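Local atomic coordinates of CELL WALL surface anchor family protein (Streptococcus pneumoniae, PDB entry 2WW8), a protein that acts as the adhesin of the pneumococcal pilus and probably takes part in recognising host cells. Residues A[108-113]-A[731-736]; A[282-287]-A[313-318]; A[354-359]-A[390-395]; A[794-799]-A[823-828]. One frame throughout, in Å; residues are numbered along the deposited sequence.

Contact 1: A[108-113]-A[731-736]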
loop_
_atom_site.group_PDB
_atom_site.type_symbol
_atom_site.label_atom_id
_atom_site.label_comp_id
_atom_site.label_asym_id
_atom_site.label_seq_id
_atom_site.Cartn_x
_atom_site.Cartn_y
_atom_site.Cartn_z
ATOM N N VAL A 108 -38.128 31.716 -38.182
ATOM C CA VAL A 108 -39.073 32.120 -39.223
ATOM C C VAL A 108 -40.111 31.007 -39.386
ATOM O O VAL A 108 -39.750 29.828 -39.464
ATOM C CB VAL A 108 -38.378 32.521 -40.555
ATOM C CG1 VAL A 108 -37.774 33.929 -40.427
ATOM C CG2 VAL A 108 -37.320 31.499 -40.992
ATOM N N GLY A 109 -41.390 31.386 -39.407
ATOM C CA GLY A 109 -42.495 30.424 -39.444
ATOM C C GLY A 109 -43.249 30.255 -38.133
ATOM O O GLY A 109 -44.400 29.817 -38.151
ATOM N N TYR A 110 -42.619 30.609 -37.012
ATOM C CA TYR A 110 -43.112 30.306 -35.665
ATOM C C TYR A 110 -43.562 31.533 -34.853
ATOM O O TYR A 110 -42.947 32.600 -34.923
ATOM C CB TYR A 110 -42.085 29.416 -34.906
ATOM C CG TYR A 110 -42.028 28.025 -35.522
ATOM C CD1 TYR A 110 -42.832 26.981 -35.039
ATOM C CD2 TYR A 110 -41.225 27.775 -36.643
ATOM C CE1 TYR A 110 -42.826 25.719 -35.655
ATOM C CE2 TYR A 110 -41.195 26.518 -37.257
ATOM C CZ TYR A 110 -42.000 25.495 -36.760
ATOM O OH TYR A 110 -41.965 24.268 -37.386
ATOM N N LYS A 111 -44.639 31.375 -34.084
ATOM C CA LYS A 111 -45.119 32.394 -33.141
ATOM C C LYS A 111 -44.048 32.819 -32.139
ATOM O O LYS A 111 -43.217 31.988 -31.756
ATOM C CB LYS A 111 -46.304 31.854 -32.332
ATOM C CG LYS A 111 -47.703 32.261 -32.789
ATOM C CD LYS A 111 -48.661 31.499 -31.885
ATOM C CE LYS A 111 -50.097 31.609 -32.317
ATOM N NZ LYS A 111 -50.836 30.619 -31.500
ATOM N N PRO A 112 -44.068 34.095 -31.699
ATOM C CA PRO A 112 -43.171 34.497 -30.607
ATOM C C PRO A 112 -43.658 33.864 -29.306
ATOM O O PRO A 112 -44.799 33.383 -29.262
ATOM C CB PRO A 112 -43.312 36.025 -30.560
ATOM C CG PRO A 112 -44.671 36.288 -31.132
ATOM C CD PRO A 112 -44.895 35.221 -32.172
ATOM N N SER A 113 -42.796 33.836 -28.285
ATOM C CA SER A 113 -43.162 33.348 -26.957
ATOM C C SER A 113 -43.685 34.477 -26.055
ATOM O O SER A 113 -43.095 35.556 -25.994
ATOM C CB SER A 113 -41.955 32.658 -26.319
ATOM O OG SER A 113 -42.147 32.461 -24.928
ATOM N N LYS A 731 -42.546 25.267 -30.012
ATOM C CA LYS A 731 -43.031 26.497 -30.632
ATOM C C LYS A 731 -44.302 26.222 -31.461
ATOM O O LYS A 731 -44.457 25.111 -31.997
ATOM C CB LYS A 731 -41.871 27.109 -31.427
ATOM C CG LYS A 731 -40.852 27.892 -30.597
ATOM C CD LYS A 731 -40.790 29.389 -30.997
ATOM C CE LYS A 731 -41.671 30.352 -30.181
ATOM N NZ LYS A 731 -41.567 30.347 -28.676
ATOM N N GLU A 732 -45.218 27.196 -31.538
ATOM C CA GLU A 732 -46.421 27.071 -32.395
ATOM C C GLU A 732 -46.186 27.731 -33.757
ATOM O O GLU A 732 -45.847 28.917 -33.834
ATOM C CB GLU A 732 -47.710 27.675 -31.787
ATOM C CG GLU A 732 -47.923 27.558 -30.270
ATOM C CD GLU A 732 -48.540 26.230 -29.818
ATOM O OE1 GLU A 732 -49.627 25.862 -30.324
ATOM O OE2 GLU A 732 -47.948 25.552 -28.933
ATOM N N LYS A 733 -46.363 26.962 -34.827
ATOM C CA LYS A 733 -46.402 27.542 -36.169
ATOM C C LYS A 733 -47.311 28.780 -36.174
ATOM O O LYS A 733 -48.436 28.737 -35.668
ATOM C CB LYS A 733 -46.922 26.510 -37.167
ATOM C CG LYS A 733 -46.418 26.683 -38.587
ATOM C CD LYS A 733 -45.255 25.750 -38.880
ATOM C CE LYS A 733 -45.247 25.377 -40.351
ATOM N NZ LYS A 733 -44.460 24.136 -40.536
ATOM N N LYS A 734 -46.821 29.897 -36.706
ATOM C CA LYS A 734 -47.688 31.074 -36.852
ATOM C C LYS A 734 -48.535 31.034 -38.113
ATOM O O LYS A 734 -48.112 30.569 -39.176
ATOM C CB LYS A 734 -46.966 32.415 -36.680
ATOM C CG LYS A 734 -45.761 32.679 -37.571
ATOM C CD LYS A 734 -46.039 33.763 -38.606
ATOM C CE LYS A 734 -46.032 35.169 -38.028
ATOM N NZ LYS A 734 -47.037 35.269 -36.939
ATOM N N LEU A 735 -49.762 31.511 -37.959
ATOM C CA LEU A 735 -50.659 31.560 -39.103
ATOM C C LEU A 735 -50.963 33.001 -39.542
ATOM O O LEU A 735 -50.901 33.955 -38.761
ATOM C CB LEU A 735 -51.918 30.710 -38.849
ATOM C CG LEU A 735 -51.668 29.216 -38.570
ATOM C CD1 LEU A 735 -52.888 28.598 -37.904
ATOM C CD2 LEU A 735 -51.204 28.387 -39.787
ATOM N N GLY A 736 -51.299 33.158 -40.817
ATOM C CA GLY A 736 -51.586 34.479 -41.355
ATOM C C GLY A 736 -52.919 35.087 -40.953
ATOM O O GLY A 736 -53.901 34.385 -40.660
#
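The Y110 ring receives K731 CB, the E732 carbonyl carbon and K733 N obliquely, so that the opposing backbone runs beside it. Its closest approach is CD1 to K733 N, at 3.5 Å. Farther out, K733 CD lies 3.9 Å from Y110 CZ, so that the lysine chain crosses the outer part of the phenol at a slant. Beyond the two segments, E57 takes both polar ends, its N bonding the Y110 hydroxyl and its carboxylate forming a salt bridge with K733 NZ. The backbones share a single beta bridge at Y110 and K733. K111 N donates to E732 O (2.8 Å), and K734 N donates to G109 O (2.8 Å). K734 has CG between its own N and carbonyl carbon (chi1 55°), which turns CG to 3.2 Å from G109 O. G109 has a positive phi (105°), at which a beta carbon would collide with the preceding carbonyl oxygen. The contact thus fastens a loop of the N-terminal prealbumin-like domain to the connection from strand 724-730 to strand 736-744. Two main-chain bonds, with lysine methylenes packed beside them, join the segments; being between main-chain groups, these bonds probably depend little on the lysine charges.

Contact 2: A[282-287]-A[313-318]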
loop_
_atom_site.group_PDB
_atom_site.type_symbol
_atom_site.label_atom_id
_atom_site.label_comp_id
_atom_site.label_asym_id
_atom_site.label_seq_id
_atom_site.Cartn_x
_atom_site.Cartn_y
_atom_site.Cartn_z
ATOM N N GLY A 282 34.778 -20.756 5.248
ATOM C CA GLY A 282 35.062 -20.902 3.821
ATOM C C GLY A 282 36.473 -21.318 3.463
ATOM O O GLY A 282 36.756 -21.678 2.309
ATOM N N THR A 283 37.367 -21.266 4.444
ATOM C CA THR A 283 38.781 -21.566 4.196
ATOM C C THR A 283 39.033 -23.057 4.188
ATOM O O THR A 283 38.267 -23.872 4.716
ATOM C CB THR A 283 39.746 -20.921 5.230
ATOM O OG1 THR A 283 39.415 -21.368 6.571
ATOM C CG2 THR A 283 39.637 -19.360 5.172
ATOM N N GLU A 284 40.161 -23.421 3.589
ATOM C CA GLU A 284 40.575 -24.821 3.586
ATOM C C GLU A 284 41.018 -25.261 4.965
ATOM O O GLU A 284 41.708 -24.505 5.624
ATOM C CB GLU A 284 41.716 -25.046 2.590
ATOM C CG GLU A 284 41.876 -26.510 2.252
ATOM C CD GLU A 284 42.845 -26.698 1.096
ATOM O OE1 GLU A 284 42.430 -26.758 -0.070
ATOM O OE2 GLU A 284 44.056 -26.745 1.349
ATOM N N PHE A 285 40.582 -26.437 5.418
ATOM C CA PHE A 285 40.927 -26.954 6.733
ATOM C C PHE A 285 41.125 -28.459 6.664
ATOM O O PHE A 285 40.555 -29.092 5.780
ATOM C CB PHE A 285 39.819 -26.601 7.736
ATOM C CG PHE A 285 40.294 -26.707 9.161
ATOM C CD1 PHE A 285 41.291 -25.839 9.612
ATOM C CD2 PHE A 285 39.808 -27.679 10.013
ATOM C CE1 PHE A 285 41.785 -25.937 10.896
ATOM C CE2 PHE A 285 40.307 -27.814 11.306
ATOM C CZ PHE A 285 41.296 -26.908 11.754
ATOM N N THR A 286 41.894 -29.026 7.601
ATOM C CA THR A 286 42.203 -30.444 7.739
ATOM C C THR A 286 41.813 -30.871 9.156
ATOM O O THR A 286 42.160 -30.197 10.163
ATOM C CB THR A 286 43.676 -30.715 7.460
ATOM O OG1 THR A 286 43.986 -30.392 6.087
ATOM C CG2 THR A 286 44.012 -32.242 7.638
ATOM N N VAL A 287 41.112 -32.005 9.236
ATOM C CA VAL A 287 40.868 -32.694 10.517
ATOM C C VAL A 287 41.460 -34.103 10.434
ATOM O O VAL A 287 41.595 -34.634 9.336
ATOM C CB VAL A 287 39.381 -32.826 10.917
ATOM C CG1 VAL A 287 38.821 -31.440 11.255
ATOM C CG2 VAL A 287 38.606 -33.539 9.815
ATOM N N THR A 313 40.490 -33.194 4.243
ATOM C CA THR A 313 40.786 -31.796 3.925
ATOM C C THR A 313 39.728 -31.251 2.979
ATOM O O THR A 313 39.364 -31.898 1.978
ATOM C CB THR A 313 42.147 -31.647 3.244
ATOM O OG1 THR A 313 43.124 -32.146 4.160
ATOM C CG2 THR A 313 42.403 -30.144 2.937
ATOM N N THR A 314 39.216 -30.080 3.301
ATOM C CA THR A 314 38.256 -29.448 2.370
ATOM C C THR A 314 38.061 -27.981 2.739
ATOM O O THR A 314 38.535 -27.599 3.795
ATOM C CB THR A 314 36.840 -30.151 2.404
ATOM O OG1 THR A 314 36.009 -29.557 1.375
ATOM C CG2 THR A 314 36.098 -29.993 3.721
ATOM N N ASN A 315 37.356 -27.180 1.935
ATOM C CA ASN A 315 36.891 -25.854 2.378
ATOM C C ASN A 315 35.624 -26.030 3.221
ATOM O O ASN A 315 34.682 -26.732 2.836
ATOM C CB ASN A 315 36.590 -24.929 1.178
ATOM C CG ASN A 315 37.854 -24.553 0.400
ATOM O OD1 ASN A 315 38.434 -25.426 -0.227
ATOM N ND2 ASN A 315 38.293 -23.288 0.448
ATOM N N THR A 316 35.532 -25.314 4.333
ATOM C CA THR A 316 34.312 -25.385 5.130
ATOM C C THR A 316 33.284 -24.526 4.426
ATOM O O THR A 316 33.561 -23.752 3.471
ATOM C CB THR A 316 34.566 -24.886 6.595
ATOM O OG1 THR A 316 35.080 -23.543 6.498
ATOM C CG2 THR A 316 35.636 -25.743 7.280
ATOM N N LYS A 317 32.048 -24.655 4.866
ATOM C CA LYS A 317 31.054 -23.733 4.370
ATOM C C LYS A 317 31.352 -22.365 4.991
ATOM O O LYS A 317 31.845 -22.300 6.134
ATOM C CB LYS A 317 29.663 -24.170 4.883
ATOM C CG LYS A 317 29.014 -25.392 4.211
ATOM C CD LYS A 317 28.828 -25.274 2.678
ATOM C CE LYS A 317 27.522 -24.793 2.133
ATOM N NZ LYS A 317 27.198 -25.087 0.639
ATOM N N ASP A 318 31.016 -21.306 4.264
ATOM C CA ASP A 318 31.216 -19.990 4.796
ATOM C C ASP A 318 29.935 -19.518 5.482
ATOM O O ASP A 318 29.080 -18.908 4.841
ATOM C CB ASP A 318 31.693 -19.023 3.717
ATOM C CG ASP A 318 32.052 -17.656 4.318
ATOM O OD1 ASP A 318 31.984 -17.472 5.576
ATOM O OD2 ASP A 318 32.377 -16.776 3.484
HETATM O O HOH W 1 39.832 -27.665 -0.631
#
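T313 meets T286 through their hydroxyls, in an antiparallel pairing of strand 311-315 with strand 284-292, part of a sheet separate from the parallel sheet of the von Willebrand factor A-like domain. The two OG1 atoms are 2.7 Å apart, and either may donate. Both threonines set OG1 beside their own backbone N (chi1 -64° in T286, -60° in T313), which brings the hydroxyls together on one face. T313 CG2 also packs against E284 CG, at 3.7 Å. T314 comes next, in a hydrogen-bonded pair with F285: F285 N donates to T314 O, and T314 N to F285 O. The T314 side chain points to the opposite face, where it touches F354. N315 returns to the face of T313 and E284. Its amide ND2 bonds G282 O (2.9 Å) in the plane of both the amide and the carbonyl, while a water donates to N315 OD1 and E284 OE1, so both ends of the amide are engaged. The regular strand then stops, but bonding continues. T316 N donates to T283 O (3.1 Å), and T316 OG1 accepts from G282 N and takes part in a hydrogen bond with D281 N. K317 adds a weak bond from G282 N to its carbonyl. D318 forms a salt bridge with K337 of helix 328-337, and its CB lies 3.9 Å from G282 CA.

Contact 3: A[354-359]-A[390-395]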
loop_
_atom_site.group_PDB
_atom_site.type_symbol
_atom_site.label_atom_id
_atom_site.label_comp_id
_atom_site.label_asym_id
_atom_site.label_seq_id
_atom_site.Cartn_x
_atom_site.Cartn_y
_atom_site.Cartn_z
ATOM N N PHE A 354 33.860 -32.693 9.831
ATOM C CA PHE A 354 34.142 -31.361 10.369
ATOM C C PHE A 354 33.125 -30.889 11.380
ATOM O O PHE A 354 33.120 -29.705 11.774
ATOM C CB PHE A 354 34.234 -30.371 9.168
ATOM C CG PHE A 354 35.427 -30.668 8.274
ATOM C CD1 PHE A 354 35.404 -31.721 7.372
ATOM C CD2 PHE A 354 36.603 -29.950 8.423
ATOM C CE1 PHE A 354 36.523 -32.016 6.587
ATOM C CE2 PHE A 354 37.747 -30.243 7.621
ATOM C CZ PHE A 354 37.706 -31.278 6.756
ATOM N N GLY A 355 32.246 -31.787 11.842
ATOM C CA GLY A 355 31.117 -31.311 12.670
ATOM C C GLY A 355 31.132 -31.660 14.152
ATOM O O GLY A 355 30.066 -31.961 14.698
ATOM N N ALA A 356 32.298 -31.703 14.782
ATOM C CA ALA A 356 32.406 -31.869 16.228
ATOM C C ALA A 356 32.291 -30.463 16.900
ATOM O O ALA A 356 31.885 -29.509 16.245
ATOM C CB ALA A 356 33.760 -32.496 16.593
ATOM N N THR A 357 32.724 -30.309 18.147
ATOM C CA THR A 357 32.425 -29.147 18.988
ATOM C C THR A 357 33.712 -28.569 19.582
ATOM O O THR A 357 34.136 -28.970 20.680
ATOM C CB THR A 357 31.378 -29.497 20.043
ATOM O OG1 THR A 357 30.303 -30.166 19.373
ATOM C CG2 THR A 357 30.811 -28.216 20.783
ATOM N N PHE A 358 34.333 -27.639 18.853
ATOM C CA PHE A 358 35.591 -27.013 19.319
ATOM C C PHE A 358 35.295 -25.617 19.906
ATOM O O PHE A 358 35.511 -24.596 19.281
ATOM C CB PHE A 358 36.594 -26.892 18.186
ATOM C CG PHE A 358 38.011 -26.558 18.598
ATOM C CD1 PHE A 358 38.365 -26.281 19.933
ATOM C CD2 PHE A 358 39.008 -26.642 17.644
ATOM C CE1 PHE A 358 39.704 -26.007 20.272
ATOM C CE2 PHE A 358 40.361 -26.379 17.966
ATOM C CZ PHE A 358 40.725 -26.043 19.272
ATOM N N THR A 359 34.727 -25.640 21.109
ATOM C CA THR A 359 34.138 -24.453 21.747
ATOM C C THR A 359 35.240 -23.410 21.976
ATOM O O THR A 359 35.030 -22.236 21.687
ATOM C CB THR A 359 33.564 -24.841 23.134
ATOM O OG1 THR A 359 32.651 -25.918 22.924
ATOM C CG2 THR A 359 32.745 -23.649 23.773
ATOM N N PRO A 390 32.163 -29.255 24.906
ATOM C CA PRO A 390 33.304 -29.342 23.993
ATOM C C PRO A 390 33.825 -30.781 23.875
ATOM O O PRO A 390 33.800 -31.549 24.825
ATOM C CB PRO A 390 34.393 -28.433 24.632
ATOM C CG PRO A 390 34.003 -28.242 26.116
ATOM C CD PRO A 390 32.449 -28.402 26.102
ATOM N N THR A 391 34.340 -31.133 22.700
ATOM C CA THR A 391 34.863 -32.439 22.449
ATOM C C THR A 391 36.215 -32.283 21.727
ATOM O O THR A 391 36.775 -33.282 21.257
ATOM C CB THR A 391 33.899 -33.321 21.602
ATOM O OG1 THR A 391 33.572 -32.633 20.396
ATOM C CG2 THR A 391 32.581 -33.728 22.356
ATOM N N MET A 392 36.720 -31.049 21.676
ATOM C CA MET A 392 38.025 -30.675 21.222
ATOM C C MET A 392 38.541 -29.488 22.047
ATOM O O MET A 392 37.733 -28.685 22.531
ATOM C CB MET A 392 37.910 -30.200 19.752
ATOM C CG MET A 392 37.584 -31.422 18.891
ATOM S SD MET A 392 37.407 -31.018 17.112
ATOM C CE MET A 392 39.106 -30.759 16.622
ATOM N N SER A 393 39.850 -29.331 22.157
ATOM C CA SER A 393 40.380 -28.156 22.878
ATOM C C SER A 393 41.834 -28.000 22.408
ATOM O O SER A 393 42.416 -28.949 21.838
ATOM C CB SER A 393 40.320 -28.422 24.408
ATOM O OG SER A 393 40.957 -29.652 24.734
ATOM N N TYR A 394 42.447 -26.842 22.642
ATOM C CA TYR A 394 43.895 -26.666 22.415
ATOM C C TYR A 394 44.665 -27.177 23.628
ATOM O O TYR A 394 44.186 -27.053 24.733
ATOM C CB TYR A 394 44.271 -25.213 22.158
ATOM C CG TYR A 394 43.839 -24.717 20.775
ATOM C CD1 TYR A 394 44.437 -25.178 19.612
ATOM C CD2 TYR A 394 42.922 -23.687 20.667
ATOM C CE1 TYR A 394 44.080 -24.682 18.357
ATOM C CE2 TYR A 394 42.580 -23.141 19.453
ATOM C CZ TYR A 394 43.151 -23.648 18.306
ATOM O OH TYR A 394 42.717 -23.132 17.113
ATOM N N PRO A 395 45.838 -27.784 23.419
ATOM C CA PRO A 395 46.638 -28.340 24.513
ATOM C C PRO A 395 47.287 -27.187 25.323
ATOM O O PRO A 395 47.717 -26.178 24.755
ATOM C CB PRO A 395 47.715 -29.189 23.789
ATOM C CG PRO A 395 47.914 -28.500 22.458
ATOM C CD PRO A 395 46.490 -27.978 22.110
HETATM O O HOH W 2 31.019 -32.748 19.431
#
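F358 drives the edge of its ring into the face of Y394 within the von Willebrand factor A-like domain, beside its magnesium site. This is the tight part of the contact. F358 CZ stands 3.3 Å above the Y394 plane, over the ring centre, and the planes meet at 58° in an edge-to-face pair. The F358 CG is anti to the backbone N (chi1 -167°), which carries the ring out along the opposing segment. There M392 CB covers one face in a CH-pi contact, 4.2 Å from the centroid, while M392 SD lies obliquely to the same ring and touches A356 CB. S393 CA comes to 3.4 Å from F358 CE1. The Y394 hydroxyl is held by E437, outside the segments, and F358 itself occupies the N-cap position of helix 359-373. The T357 end, by contrast, is more polar, has less aromatic packing and includes a bridging water. T357 O takes a bond from T391 N (3.0 Å), with a weak second one from M392 N. The T357 side chain is about 4 Å from the bound magnesium ion, whose ligands include S234, S236 and D387, an arrangement consistent with a MIDAS-like site. Here the threonine side chains are joined through one water, 2.7 Å from T357 OG1 and 2.7 Å from T391 OG1.

Contact 4: A[794-799]-A[823-828]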
loop_
_atom_site.group_PDB
_atom_site.type_symbol
_atom_site.label_atom_id
_atom_site.label_comp_id
_atom_site.label_asym_id
_atom_site.label_seq_id
_atom_site.Cartn_x
_atom_site.Cartn_y
_atom_site.Cartn_z
ATOM N N LEU A 794 -54.877 31.656 -41.173
ATOM C CA LEU A 794 -54.704 31.273 -42.568
ATOM C C LEU A 794 -53.403 30.503 -42.804
ATOM O O LEU A 794 -52.336 30.987 -42.439
ATOM C CB LEU A 794 -54.738 32.513 -43.462
ATOM C CG LEU A 794 -55.983 33.400 -43.569
ATOM C CD1 LEU A 794 -55.637 34.475 -44.588
ATOM C CD2 LEU A 794 -57.259 32.638 -43.985
ATOM N N SER A 795 -53.512 29.330 -43.428
ATOM C CA SER A 795 -52.366 28.501 -43.828
ATOM C C SER A 795 -51.545 29.147 -44.939
ATOM O O SER A 795 -52.029 30.032 -45.667
ATOM C CB SER A 795 -52.837 27.152 -44.372
ATOM O OG SER A 795 -54.007 26.737 -43.690
ATOM N N ASP A 796 -50.313 28.662 -45.097
ATOM C CA ASP A 796 -49.473 29.134 -46.196
ATOM C C ASP A 796 -50.048 28.841 -47.584
ATOM O O ASP A 796 -50.742 27.835 -47.767
ATOM C CB ASP A 796 -48.054 28.594 -46.047
ATOM C CG ASP A 796 -47.244 29.382 -45.030
ATOM O OD1 ASP A 796 -47.846 30.055 -44.154
ATOM O OD2 ASP A 796 -45.997 29.322 -45.136
ATOM N N GLY A 797 -49.782 29.733 -48.539
ATOM C CA GLY A 797 -50.166 29.509 -49.934
ATOM C C GLY A 797 -50.763 30.746 -50.581
ATOM O O GLY A 797 -50.668 31.843 -50.024
ATOM N N LYS A 798 -51.357 30.546 -51.755
ATOM C CA LYS A 798 -51.952 31.615 -52.554
ATOM C C LYS A 798 -53.475 31.747 -52.363
ATOM O O LYS A 798 -54.191 30.738 -52.296
ATOM C CB LYS A 798 -51.594 31.416 -54.025
ATOM C CG LYS A 798 -50.112 31.269 -54.343
ATOM C CD LYS A 798 -49.876 31.622 -55.804
ATOM C CE LYS A 798 -48.617 30.986 -56.365
ATOM N NZ LYS A 798 -47.461 31.710 -55.791
ATOM N N TYR A 799 -53.941 32.997 -52.260
ATOM C CA TYR A 799 -55.330 33.366 -51.978
ATOM C C TYR A 799 -55.829 34.404 -52.981
ATOM O O TYR A 799 -55.042 35.227 -53.494
ATOM C CB TYR A 799 -55.508 33.944 -50.572
ATOM C CG TYR A 799 -55.282 32.938 -49.458
ATOM C CD1 TYR A 799 -53.993 32.599 -49.076
ATOM C CD2 TYR A 799 -56.354 32.319 -48.793
ATOM C CE1 TYR A 799 -53.766 31.663 -48.064
ATOM C CE2 TYR A 799 -56.137 31.391 -47.778
ATOM C CZ TYR A 799 -54.833 31.073 -47.415
ATOM O OH TYR A 799 -54.536 30.166 -46.414
ATOM N N ILE A 823 -49.654 33.980 -48.218
ATOM C CA ILE A 823 -49.196 33.831 -46.835
ATOM C C ILE A 823 -47.948 32.919 -46.912
ATOM O O ILE A 823 -48.006 31.802 -47.452
ATOM C CB ILE A 823 -50.310 33.264 -45.874
ATOM C CG1 ILE A 823 -51.630 34.062 -45.884
ATOM C CG2 ILE A 823 -49.797 33.160 -44.443
ATOM C CD1 ILE A 823 -51.585 35.461 -45.287
ATOM N N VAL A 824 -46.817 33.420 -46.422
ATOM C CA VAL A 824 -45.553 32.677 -46.390
ATOM C C VAL A 824 -44.937 32.833 -45.005
ATOM O O VAL A 824 -44.753 33.965 -44.525
ATOM C CB VAL A 824 -44.540 33.147 -47.462
ATOM C CG1 VAL A 824 -43.620 34.246 -46.920
ATOM C CG2 VAL A 824 -43.655 31.997 -47.924
ATOM N N ASN A 825 -44.625 31.694 -44.379
ATOM C CA ASN A 825 -44.157 31.650 -42.992
ATOM C C ASN A 825 -45.097 32.447 -42.090
ATOM O O ASN A 825 -44.645 33.245 -41.269
ATOM C CB ASN A 825 -42.729 32.179 -42.913
ATOM C CG ASN A 825 -41.766 31.386 -43.791
ATOM O OD1 ASN A 825 -41.840 30.158 -43.892
ATOM N ND2 ASN A 825 -40.846 32.094 -44.432
ATOM N N GLY A 826 -46.402 32.240 -42.300
ATOM C CA GLY A 826 -47.492 32.954 -41.622
ATOM C C GLY A 826 -47.577 34.463 -41.801
ATOM O O GLY A 826 -48.252 35.146 -41.034
ATOM N N GLU A 827 -46.882 34.996 -42.800
ATOM C CA GLU A 827 -47.003 36.413 -43.125
ATOM C C GLU A 827 -47.671 36.695 -44.471
ATOM O O GLU A 827 -47.523 35.957 -45.447
ATOM C CB GLU A 827 -45.649 37.106 -43.026
ATOM C CG GLU A 827 -45.105 37.162 -41.603
ATOM C CD GLU A 827 -43.749 37.836 -41.575
ATOM O OE1 GLU A 827 -43.664 39.016 -41.986
ATOM O OE2 GLU A 827 -42.764 37.189 -41.162
ATOM N N VAL A 828 -48.434 37.780 -44.490
ATOM C CA VAL A 828 -49.030 38.289 -45.710
ATOM C C VAL A 828 -47.944 38.824 -46.659
ATOM O O VAL A 828 -47.154 39.704 -46.281
ATOM C CB VAL A 828 -50.063 39.403 -45.389
ATOM C CG1 VAL A 828 -50.726 39.914 -46.697
ATOM C CG2 VAL A 828 -51.084 38.955 -44.326
#
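The D796 carboxylate is gripped by two successive backbone N-H groups: N825 N reaches OD2 at 2.8 Å and G826 N reaches OD1 at 3.2 Å. Both arrive on the syn side, G826 N using the syn lone pair of OD1 and N825 N standing 29° out of the carboxylate plane. CG of D796 lies beside its own backbone N (chi1 -79°), which swings the acid across to the type I' turn from V824 to E827. Spanning the two N-H groups should fix the rotation of the carboxylate and stabilise its negative charge. Next to it, G797 and I823 form an antiparallel hydrogen-bonded pair, with G797 N to I823 O at 2.9 Å and I823 N to G797 O at 3.0 Å. The I823 side chain supplies the apolar contact, its CG1 3.9 Å from Y799 CE1 and its CD1 4.2 Å from L794 CD1. The Y799 hydroxyl donates to S795 O, closing its own segment. All this lies in the C-terminal prealbumin-like domain: hairpin strands 797-805 and 816-824 join here, the turn leads into strand 827-833, and L794 and Y799 also pack on L758 of strand 755-761.

Following the chain, contact 1 opens first, at 108-113, and closes only at 731-736, a loop of more than 600 residues. Contacts 2 and 3 are nested inside it, in series: 282-287 closes on 313-318 before 354-359 opens toward 390-395. They are neighbours, joined where F354 packs on T314, F285 and V287, and tie an inserted sheet to the magnesium-site side of the von Willebrand factor A-like domain. Contact 4 follows contact 1 as a local closure, and no loops cross. Contacts 1 and 4 touch, with K734 against the turn at N825 and G826, linking the two prealbumin-like domains. The centres of contacts 3 and 4 are about 125 Å apart.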